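Local coordinates for Two-component insecticidal protein 16 kDa unit (Alcaligenes faecalis, PDB 5V3S) that forms the 16 kDa aegerolysin-family part of a two-component insecticidal toxin that kills corn rootworm, probably by a mechanism like that of Cry34Ab1/Cry35Ab1, at residues G41-P46 with I71-R76; Y37-K42 with G82-F87. All blocks are in the same frame, centred on the assembly; numbering follows the deposited sequence.

Contact 1: G41-P46 with I71-R76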
loop_
_atom_site.group_PDB
_atom_site.type_symbol
_atom_site.label_atom_id
_atom_site.label_comp_id
_atom_site.label_asym_id
_atom_site.label_seq_id
_atom_site.Cartn_x
_atom_site.Cartn_y
_atom_site.Cartn_z
ATOM N N GLY A 41 4.526 13.670 -2.066
ATOM C CA GLY A 41 5.032 12.851 -3.112
ATOM C C GLY A 41 4.065 12.550 -4.214
ATOM O O GLY A 41 3.027 13.223 -4.388
ATOM N N LYS A 42 4.374 11.505 -4.968
ATOM C CA LYS A 42 3.566 11.102 -6.083
ATOM C C LYS A 42 3.406 9.577 -6.162
ATOM O O LYS A 42 4.189 8.851 -5.588
ATOM C CB LYS A 42 4.207 11.587 -7.411
ATOM C CG LYS A 42 5.565 10.964 -7.685
ATOM C CD LYS A 42 6.189 11.551 -9.000
ATOM C CE LYS A 42 7.571 10.933 -9.284
ATOM N NZ LYS A 42 8.087 11.504 -10.576
ATOM N N PHE A 43 2.338 9.129 -6.785
ATOM C CA PHE A 43 2.175 7.757 -7.128
ATOM C C PHE A 43 2.751 7.616 -8.523
ATOM O O PHE A 43 2.791 8.583 -9.289
ATOM C CB PHE A 43 0.683 7.336 -7.149
ATOM C CG PHE A 43 0.046 7.125 -5.750
ATOM C CD1 PHE A 43 0.514 6.185 -4.905
ATOM C CD2 PHE A 43 -1.093 7.806 -5.412
ATOM C CE1 PHE A 43 -0.056 5.984 -3.673
ATOM C CE2 PHE A 43 -1.707 7.599 -4.198
ATOM C CZ PHE A 43 -1.174 6.679 -3.323
ATOM N N HIS A 44 3.156 6.401 -8.848
ATOM C CA HIS A 44 3.706 6.071 -10.145
ATOM C C HIS A 44 3.654 4.561 -10.429
ATOM O O HIS A 44 3.529 3.675 -9.522
ATOM C CB HIS A 44 5.173 6.582 -10.333
ATOM C CG HIS A 44 6.125 5.920 -9.417
ATOM N ND1 HIS A 44 6.697 4.692 -9.726
ATOM C CD2 HIS A 44 6.528 6.218 -8.178
ATOM C CE1 HIS A 44 7.431 4.297 -8.719
ATOM N NE2 HIS A 44 7.336 5.196 -7.760
ATOM N N VAL A 45 3.794 4.308 -11.719
ATOM C CA VAL A 45 3.745 2.945 -12.261
ATOM C C VAL A 45 4.904 2.224 -11.614
ATOM O O VAL A 45 6.043 2.747 -11.586
ATOM C CB VAL A 45 3.830 2.906 -13.839
ATOM C CG1 VAL A 45 3.994 1.469 -14.333
ATOM C CG2 VAL A 45 2.616 3.559 -14.465
ATOM N N PRO A 46 4.646 1.059 -11.023
ATOM C CA PRO A 46 5.709 0.355 -10.373
ATOM C C PRO A 46 6.861 0.030 -11.348
ATOM O O PRO A 46 6.658 -0.392 -12.498
ATOM C CB PRO A 46 5.026 -0.891 -9.799
ATOM C CG PRO A 46 3.584 -0.520 -9.777
ATOM C CD PRO A 46 3.363 0.308 -10.977
ATOM N N ILE A 71 1.199 -0.885 -5.605
ATOM C CA ILE A 71 1.115 0.575 -5.533
ATOM C C ILE A 71 2.591 1.048 -5.303
ATOM O O ILE A 71 3.348 0.485 -4.491
ATOM C CB ILE A 71 0.184 0.985 -4.413
ATOM C CG1 ILE A 71 -1.252 0.667 -4.741
ATOM C CG2 ILE A 71 0.325 2.440 -4.040
ATOM C CD1 ILE A 71 -2.210 0.666 -3.583
ATOM N N ALA A 72 2.932 2.159 -5.899
ATOM C CA ALA A 72 4.306 2.657 -5.737
ATOM C C ALA A 72 4.264 4.145 -5.590
ATOM O O ALA A 72 3.508 4.791 -6.275
ATOM C CB ALA A 72 5.103 2.296 -6.952
ATOM N N SER A 73 5.062 4.691 -4.709
ATOM C CA SER A 73 5.076 6.119 -4.562
ATOM C C SER A 73 6.485 6.502 -4.180
ATOM O O SER A 73 7.102 5.766 -3.524
ATOM C CB SER A 73 4.169 6.419 -3.404
ATOM O OG SER A 73 4.104 7.772 -3.118
ATOM N N CYS A 74 6.924 7.708 -4.556
ATOM C CA CYS A 74 8.229 8.210 -4.204
ATOM C C CYS A 74 8.160 9.724 -4.079
ATOM O O CYS A 74 7.118 10.339 -4.245
ATOM C CB CYS A 74 9.272 7.840 -5.294
ATOM S SG CYS A 74 8.947 8.507 -6.925
ATOM N N GLY A 75 9.295 10.346 -3.776
ATOM C CA GLY A 75 9.298 11.790 -3.744
ATOM C C GLY A 75 9.059 12.434 -5.077
ATOM O O GLY A 75 9.371 11.887 -6.130
ATOM N N ARG A 76 8.531 13.657 -5.031
ATOM C CA ARG A 76 8.276 14.492 -6.199
ATOM C C ARG A 76 9.540 15.294 -6.502
ATOM O O ARG A 76 10.083 15.994 -5.653
ATOM C CB ARG A 76 7.095 15.472 -5.950
ATOM C CG ARG A 76 6.669 16.135 -7.231
ATOM C CD ARG A 76 5.425 16.916 -7.057
ATOM N NE ARG A 76 4.272 16.029 -6.858
ATOM C CZ ARG A 76 3.700 15.360 -7.853
ATOM N NH1 ARG A 76 4.125 15.458 -9.067
ATOM N NH2 ARG A 76 2.587 14.626 -7.608
HETATM O O HOH W 1 0.939 14.449 -5.437
HETATM O O HOH W 2 1.245 3.302 -7.906
HETATM O O HOH W 3 8.632 3.756 -5.488
#
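Strands 42-44 and 71-74 run antiparallel with a strong twist, their axes 136° apart in direction, pairing Lys42 with Cys74 and Phe43 with Ser73. They are neighbours in one of the two sheets of the aegerolysin beta-sandwich, where 68-74 lies between 40-44 and 19-27. Lys42 N donates to Cys74 O, and Cys74 N returns a bond to Lys42 O, which also accepts from Ser73 OG at 2.7 Å. The serine hydroxyl comes from above the carbonyl plane, leaving the in-plane approach to the amide. Ser73 puts OG there by holding it anti to its own N (chi1 179°); a hydroxyl suits this spot because one oxygen can serve Lys42 O and probably also Thr83 OG1 of the other sheet.

On the face of Phe43 and Ser73 the phenyl ring lies alongside Ile71, CE1 3.6 Å from CG2, and both reach Ile58 of helix 55-58 in an apolar layer. On the face of Lys42 and Cys74 lies the His44 ring, which folds back over Ala72, whose CB sits 3.9 Å from the ring centroid, 27° off the normal. A methyl is small enough to lie against the imidazole, while His44 ND1 is fixed by Val45 O and Cys74 SG touches CD2 obliquely. Lys42 runs extended past the same sulfur, CE 3.7 Å from SG, carrying its ammonium to Glu77. Arg76 bends at chi3, bringing one face of its guanidinium over Lys42 CB; its NH2 also forms a salt bridge with Glu52. At the guanidinium edge NH2 donates to a water 2.7 Å away, which in turn donates to Gly41 O.

Contact 2: Y37-K42 with G82-F87; sequences YLRWGK and GTEGGF
Glu84 extends between Arg39 and Trp40 and meets each with a different carboxylate oxygen. Its chain is extended, with CG anti to the backbone N (chi1 169°), which carries the acid group level with both neighbours. Arg39 NH1 forms a salt bridge to OE2 at 3.1 Å. The acid oxygen lies in the guanidinium plane, yet NH1 meets it from above the carboxylate plane, the two planes standing 89° apart. The indole of Trp40, by contrast, is nearly coplanar with the carboxylate, and its CD1 edge comes 3.2 Å from OE1. A water accepts from Trp40 NE1 and donates to OE1, closing the polar edge of the indole onto the acid. Tyr100 bonds OE2 as well, so the carboxylate is gripped from several directions, which would probably favour its ionised form.

Farther along, Tyr37 lays one ring face over the Gly85-Gly86 backbone, with Gly85 CA 4.2 Å from the ring centroid. Having no side chains, the two glycines let the ring lie on the backbone, with Gly86 N 3.4 Å from the ring plane, and let Tyr37 O pack close to Gly85. Leu38, on the opposite face of the sheet from Tyr37 and Glu84, brings CD2 to 3.7 Å from Thr83 OG1, whose main partner is Ser73.

In the backbone Tyr37 and Gly86 exchange bonds, while Glu84 O takes Arg39 N at 2.8 Å and, more weakly, Trp40 N at 3.3 Å. Two consecutive residues thus face one: a classic beta bulge, here where the chain turns a corner as it leaves the five-stranded sheet of the aegerolysin sandwich.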
loop_
_atom_site.group_PDB
_atom_site.type_symbol
_atom_site.label_atom_id
_atom_site.label_comp_id
_atom_site.label_asym_id
_atom_site.label_seq_id
_atom_site.Cartn_x
_atom_site.Cartn_y
_atom_site.Cartn_z
ATOM N N TYR A 37 -4.763 8.210 -1.136
ATOM C CA TYR A 37 -4.431 9.598 -1.118
ATOM C C TYR A 37 -2.973 9.782 -0.858
ATOM O O TYR A 37 -2.277 8.886 -0.381
ATOM C CB TYR A 37 -5.265 10.302 -0.020
ATOM C CG TYR A 37 -4.799 9.983 1.350
ATOM C CD1 TYR A 37 -5.177 8.841 1.999
ATOM C CD2 TYR A 37 -3.888 10.844 2.034
ATOM C CE1 TYR A 37 -4.711 8.498 3.235
ATOM C CE2 TYR A 37 -3.449 10.512 3.294
ATOM C CZ TYR A 37 -3.836 9.299 3.865
ATOM O OH TYR A 37 -3.357 8.914 5.069
ATOM N N LEU A 38 -2.504 11.004 -1.128
ATOM C CA LEU A 38 -1.182 11.375 -0.750
ATOM C C LEU A 38 -1.287 12.768 -0.211
ATOM O O LEU A 38 -1.973 13.616 -0.760
ATOM C CB LEU A 38 -0.139 11.373 -1.917
ATOM C CG LEU A 38 0.314 10.085 -2.606
ATOM C CD1 LEU A 38 0.984 10.336 -3.926
ATOM C CD2 LEU A 38 1.197 9.235 -1.752
ATOM N N ARG A 39 -0.454 12.997 0.788
ATOM C CA ARG A 39 -0.149 14.339 1.299
ATOM C C ARG A 39 1.186 14.848 0.791
ATOM O O ARG A 39 1.345 16.048 0.584
ATOM C CB ARG A 39 -0.073 14.269 2.791
ATOM C CG ARG A 39 -1.394 14.215 3.486
ATOM C CD ARG A 39 -1.140 13.914 4.978
ATOM N NE ARG A 39 -2.388 14.002 5.740
ATOM C CZ ARG A 39 -2.516 13.741 7.042
ATOM N NH1 ARG A 39 -1.454 13.338 7.805
ATOM N NH2 ARG A 39 -3.703 13.922 7.579
ATOM N N TRP A 40 2.127 13.969 0.568
ATOM C CA TRP A 40 3.426 14.313 -0.041
ATOM C C TRP A 40 3.820 13.244 -1.028
ATOM O O TRP A 40 3.525 12.040 -0.806
ATOM C CB TRP A 40 4.495 14.393 1.023
ATOM C CG TRP A 40 4.272 15.478 1.982
ATOM C CD1 TRP A 40 3.677 15.381 3.183
ATOM C CD2 TRP A 40 4.666 16.873 1.835
ATOM N NE1 TRP A 40 3.638 16.603 3.805
ATOM C CE2 TRP A 40 4.242 17.540 3.005
ATOM C CE3 TRP A 40 5.312 17.596 0.833
ATOM C CZ2 TRP A 40 4.430 18.918 3.206
ATOM C CZ3 TRP A 40 5.544 19.003 1.039
ATOM C CH2 TRP A 40 5.089 19.630 2.224
ATOM N N GLY A 41 4.526 13.670 -2.066
ATOM C CA GLY A 41 5.032 12.851 -3.112
ATOM C C GLY A 41 4.065 12.550 -4.214
ATOM O O GLY A 41 3.027 13.223 -4.388
ATOM N N LYS A 42 4.374 11.505 -4.968
ATOM C CA LYS A 42 3.566 11.102 -6.083
ATOM C C LYS A 42 3.406 9.577 -6.162
ATOM O O LYS A 42 4.189 8.851 -5.588
ATOM C CB LYS A 42 4.207 11.587 -7.411
ATOM C CG LYS A 42 5.565 10.964 -7.685
ATOM C CD LYS A 42 6.189 11.551 -9.000
ATOM C CE LYS A 42 7.571 10.933 -9.284
ATOM N NZ LYS A 42 8.087 11.504 -10.576
ATOM N N GLY A 82 9.461 13.644 0.535
ATOM C CA GLY A 82 9.287 12.209 0.479
ATOM C C GLY A 82 7.875 11.812 0.048
ATOM O O GLY A 82 7.314 12.407 -0.883
ATOM N N THR A 83 7.367 10.742 0.659
ATOM C CA THR A 83 6.000 10.271 0.407
ATOM C C THR A 83 5.267 10.046 1.723
ATOM O O THR A 83 5.822 9.552 2.713
ATOM C CB THR A 83 5.948 9.050 -0.561
ATOM O OG1 THR A 83 4.621 8.560 -0.652
ATOM C CG2 THR A 83 6.844 7.933 -0.117
ATOM N N GLU A 84 4.012 10.437 1.738
ATOM C CA GLU A 84 3.127 10.283 2.889
ATOM C C GLU A 84 1.734 10.097 2.319
ATOM O O GLU A 84 1.226 10.918 1.568
ATOM C CB GLU A 84 3.197 11.388 3.945
ATOM C CG GLU A 84 2.058 11.275 4.973
ATOM C CD GLU A 84 1.995 12.456 5.945
ATOM O OE1 GLU A 84 2.512 13.523 5.554
ATOM O OE2 GLU A 84 1.430 12.317 7.057
ATOM N N GLY A 85 1.103 8.993 2.715
ATOM C CA GLY A 85 -0.232 8.694 2.129
ATOM C C GLY A 85 -0.822 7.445 2.755
ATOM O O GLY A 85 -0.292 6.886 3.752
ATOM N N GLY A 86 -1.857 6.927 2.060
ATOM C CA GLY A 86 -2.557 5.732 2.516
ATOM C C GLY A 86 -3.594 5.259 1.507
ATOM O O GLY A 86 -3.867 5.895 0.457
ATOM N N PHE A 87 -4.224 4.113 1.853
ATOM C CA PHE A 87 -5.302 3.540 1.055
ATOM C C PHE A 87 -5.972 2.492 1.906
ATOM O O PHE A 87 -5.419 2.042 2.912
ATOM C CB PHE A 87 -4.834 2.895 -0.277
ATOM C CG PHE A 87 -3.905 1.725 -0.109
ATOM C CD1 PHE A 87 -2.526 1.943 0.084
ATOM C CD2 PHE A 87 -4.409 0.374 -0.065
ATOM C CE1 PHE A 87 -1.696 0.888 0.266
ATOM C CE2 PHE A 87 -3.514 -0.710 0.115
ATOM C CZ PHE A 87 -2.158 -0.406 0.296
HETATM O O HOH W 4 1.705 15.980 6.149
#

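How the contacts relate
The chain 37-46 passes from one sheet of the sandwich to the other: contact 2 holds its first part to strand 83-91, contact 1 its last part to strand 68-74, and Gly41 and Lys42 belong to both. Their centres are 8 Å apart. Gly41, with its positive phi, lies at the changeover, its CA 3.5 Å from Cys74 O and 3.2 Å from Gly82 O, where a residue without a side chain fits. Between the sheets, Ser73 OG and Thr83 OG1 are 2.6 Å apart, probably hydrogen-bonded, and Leu38 packs beside them, CD2 3.5 Å from Ser73 OG and CD1 3.4 Å from Phe43 N. The bulge of contact 2 accompanies the corner that redirects the chain into contact 1.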